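Local coordinates for glycoside hydrolase family protein (Novosphingobium sp. PP1Y, PDB 6Q2F) that hydrolyses alpha-L-rhamnosides as an alpha-L-rhamnosidase, probably releasing terminal rhamnose from its substrates, at residues R524-A528 and R529-P533. Sequence-based numbering, arbitrary orientation.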
loop_
_atom_site.group_PDB
_atom_site.type_symbol
_atom_site.label_atom_id
_atom_site.label_comp_id
_atom_site.label_asym_id
_atom_site.label_seq_id
_atom_site.Cartn_x
_atom_site.Cartn_y
_atom_site.Cartn_z
ATOM N N ARG A 524 13.169 -22.170 -10.422
ATOM C CA ARG A 524 12.626 -22.258 -11.774
ATOM C C ARG A 524 12.904 -23.598 -12.444
ATOM O O ARG A 524 12.301 -23.891 -13.483
ATOM C CB ARG A 524 13.195 -21.138 -12.655
ATOM C CG ARG A 524 13.132 -19.728 -12.013
ATOM C CD ARG A 524 11.770 -19.095 -12.213
ATOM N NE ARG A 524 10.750 -19.615 -11.304
ATOM C CZ ARG A 524 10.513 -19.106 -10.095
ATOM N NH1 ARG A 524 11.248 -18.083 -9.658
ATOM N NH2 ARG A 524 9.548 -19.613 -9.322
ATOM N N GLY A 525 13.827 -24.392 -11.913
ATOM C CA GLY A 525 14.081 -25.716 -12.442
ATOM C C GLY A 525 15.028 -25.809 -13.617
ATOM O O GLY A 525 15.109 -26.881 -14.219
ATOM N N TYR A 526 15.717 -24.730 -13.995
ATOM C CA TYR A 526 16.703 -24.820 -15.068
ATOM C C TYR A 526 17.826 -23.818 -14.825
ATOM O O TYR A 526 17.697 -22.891 -14.024
ATOM C CB TYR A 526 16.080 -24.597 -16.462
ATOM C CG TYR A 526 15.493 -23.205 -16.748
ATOM C CD1 TYR A 526 14.229 -22.850 -16.288
ATOM C CD2 TYR A 526 16.194 -22.268 -17.519
ATOM C CE1 TYR A 526 13.679 -21.583 -16.561
ATOM C CE2 TYR A 526 15.649 -20.996 -17.805
ATOM C CZ TYR A 526 14.399 -20.672 -17.322
ATOM O OH TYR A 526 13.866 -19.422 -17.609
ATOM N N ASP A 527 18.932 -24.029 -15.537
ATOM C CA ASP A 527 20.155 -23.245 -15.382
ATOM C C ASP A 527 20.016 -21.888 -16.076
ATOM O O ASP A 527 19.796 -21.825 -17.288
ATOM C CB ASP A 527 21.317 -24.047 -15.970
ATOM C CG ASP A 527 22.681 -23.448 -15.651
ATOM O OD1 ASP A 527 22.759 -22.313 -15.131
ATOM O OD2 ASP A 527 23.688 -24.130 -15.942
ATOM N N ALA A 528 20.158 -20.798 -15.321
ATOM C CA ALA A 528 20.062 -19.469 -15.924
ATOM C C ALA A 528 21.306 -19.064 -16.713
ATOM O O ALA A 528 21.220 -18.137 -17.525
ATOM C CB ALA A 528 19.785 -18.409 -14.854
ATOM N N ARG A 529 22.441 -19.748 -16.533
ATOM C CA ARG A 529 23.704 -19.286 -17.116
ATOM C C ARG A 529 23.650 -19.051 -18.621
ATOM O O ARG A 529 24.119 -17.990 -19.069
ATOM C CB ARG A 529 24.833 -20.261 -16.753
ATOM C CG ARG A 529 25.546 -19.847 -15.472
ATOM C CD ARG A 529 25.927 -21.048 -14.599
ATOM N NE ARG A 529 27.159 -21.696 -15.024
ATOM C CZ ARG A 529 27.232 -22.944 -15.484
ATOM N NH1 ARG A 529 26.135 -23.687 -15.574
ATOM N NH2 ARG A 529 28.409 -23.451 -15.848
ATOM N N PRO A 530 23.106 -19.949 -19.447
ATOM C CA PRO A 530 23.092 -19.674 -20.891
ATOM C C PRO A 530 22.220 -18.488 -21.262
ATOM O O PRO A 530 22.381 -17.932 -22.361
ATOM C CB PRO A 530 22.551 -20.978 -21.497
ATOM C CG PRO A 530 22.772 -22.019 -20.451
ATOM C CD PRO A 530 22.548 -21.279 -19.154
ATOM N N TRP A 531 21.314 -18.079 -20.375
ATOM C CA TRP A 531 20.369 -17.009 -20.651
ATOM C C TRP A 531 20.806 -15.656 -20.104
ATOM O O TRP A 531 20.262 -14.630 -20.533
ATOM C CB TRP A 531 18.996 -17.380 -20.086
ATOM C CG TRP A 531 18.493 -18.652 -20.685
ATOM C CD1 TRP A 531 18.669 -19.918 -20.193
ATOM C CD2 TRP A 531 17.749 -18.793 -21.904
ATOM N NE1 TRP A 531 18.072 -20.835 -21.027
ATOM C CE2 TRP A 531 17.504 -20.173 -22.085
ATOM C CE3 TRP A 531 17.257 -17.886 -22.854
ATOM C CZ2 TRP A 531 16.792 -20.670 -23.179
ATOM C CZ3 TRP A 531 16.545 -18.375 -23.937
ATOM C CH2 TRP A 531 16.325 -19.758 -24.095
ATOM N N LEU A 532 21.793 -15.623 -19.207
ATOM C CA LEU A 532 22.261 -14.352 -18.655
ATOM C C LEU A 532 22.509 -13.265 -19.697
ATOM O O LEU A 532 22.225 -12.096 -19.389
ATOM C CB LEU A 532 23.532 -14.576 -17.824
ATOM C CG LEU A 532 23.357 -15.498 -16.617
ATOM C CD1 LEU A 532 24.648 -15.607 -15.835
ATOM C CD2 LEU A 532 22.228 -15.016 -15.723
ATOM N N PRO A 533 23.013 -13.548 -20.912
ATOM C CA PRO A 533 23.242 -12.442 -21.859
ATOM C C PRO A 533 21.996 -11.639 -22.168
ATOM O O PRO A 533 22.109 -10.457 -22.516
ATOM C CB PRO A 533 23.785 -13.158 -23.102
ATOM C CG PRO A 533 24.440 -14.369 -22.565
ATOM C CD PRO A 533 23.543 -14.817 -21.451
HETATM O O HOH W 1 19.244 -23.664 -19.345
#
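Asp527 meets Arg529 with both carboxylate oxygens. Asp527 OD1 takes the backbone N of Arg529 at 2.9 Å along a nearly straight bond (168°) that arrives from above the carboxylate plane, closing an Asx turn. Asp527 OD2 forms a salt bridge to Arg529 NH1, 2.5 Å away but weak as a hydrogen bond because it is bent; carboxylate and guanidinium lie nearly coplanar, and Arg529 NE has a second acid in Asp414. A chi1 of -170° sets CG of Asp527 beside its own carbonyl carbon, on the side where the chain runs on into Arg529. Replacing Asp527 with alanine removes both oxygens and would probably leave the Arg529 N-H without this acceptor and the guanidinium with Asp414 but no mate in the turn. Next, Ala528 O accepts Trp531 N at 2.9 Å, making a beta turn, and Leu532 N more weakly. This loop joins helices 516-524 and 543-575 on the outside of the (beta/alpha)8 barrel, in the connection from strand 497-502 to strand 579-582. A water donates to Asp527 O and weakly accepts from Trp531 NE1. Tyr526, its hydroxyl bonded to Asp552, forms an offset edge-to-face pair with Trp531, planes at 84°, Tyr526 CE2 approaching obliquely to 4.0 Å from Trp531 CD1. Leu532 CD2 lies 4.3 Å from Ala528 CB.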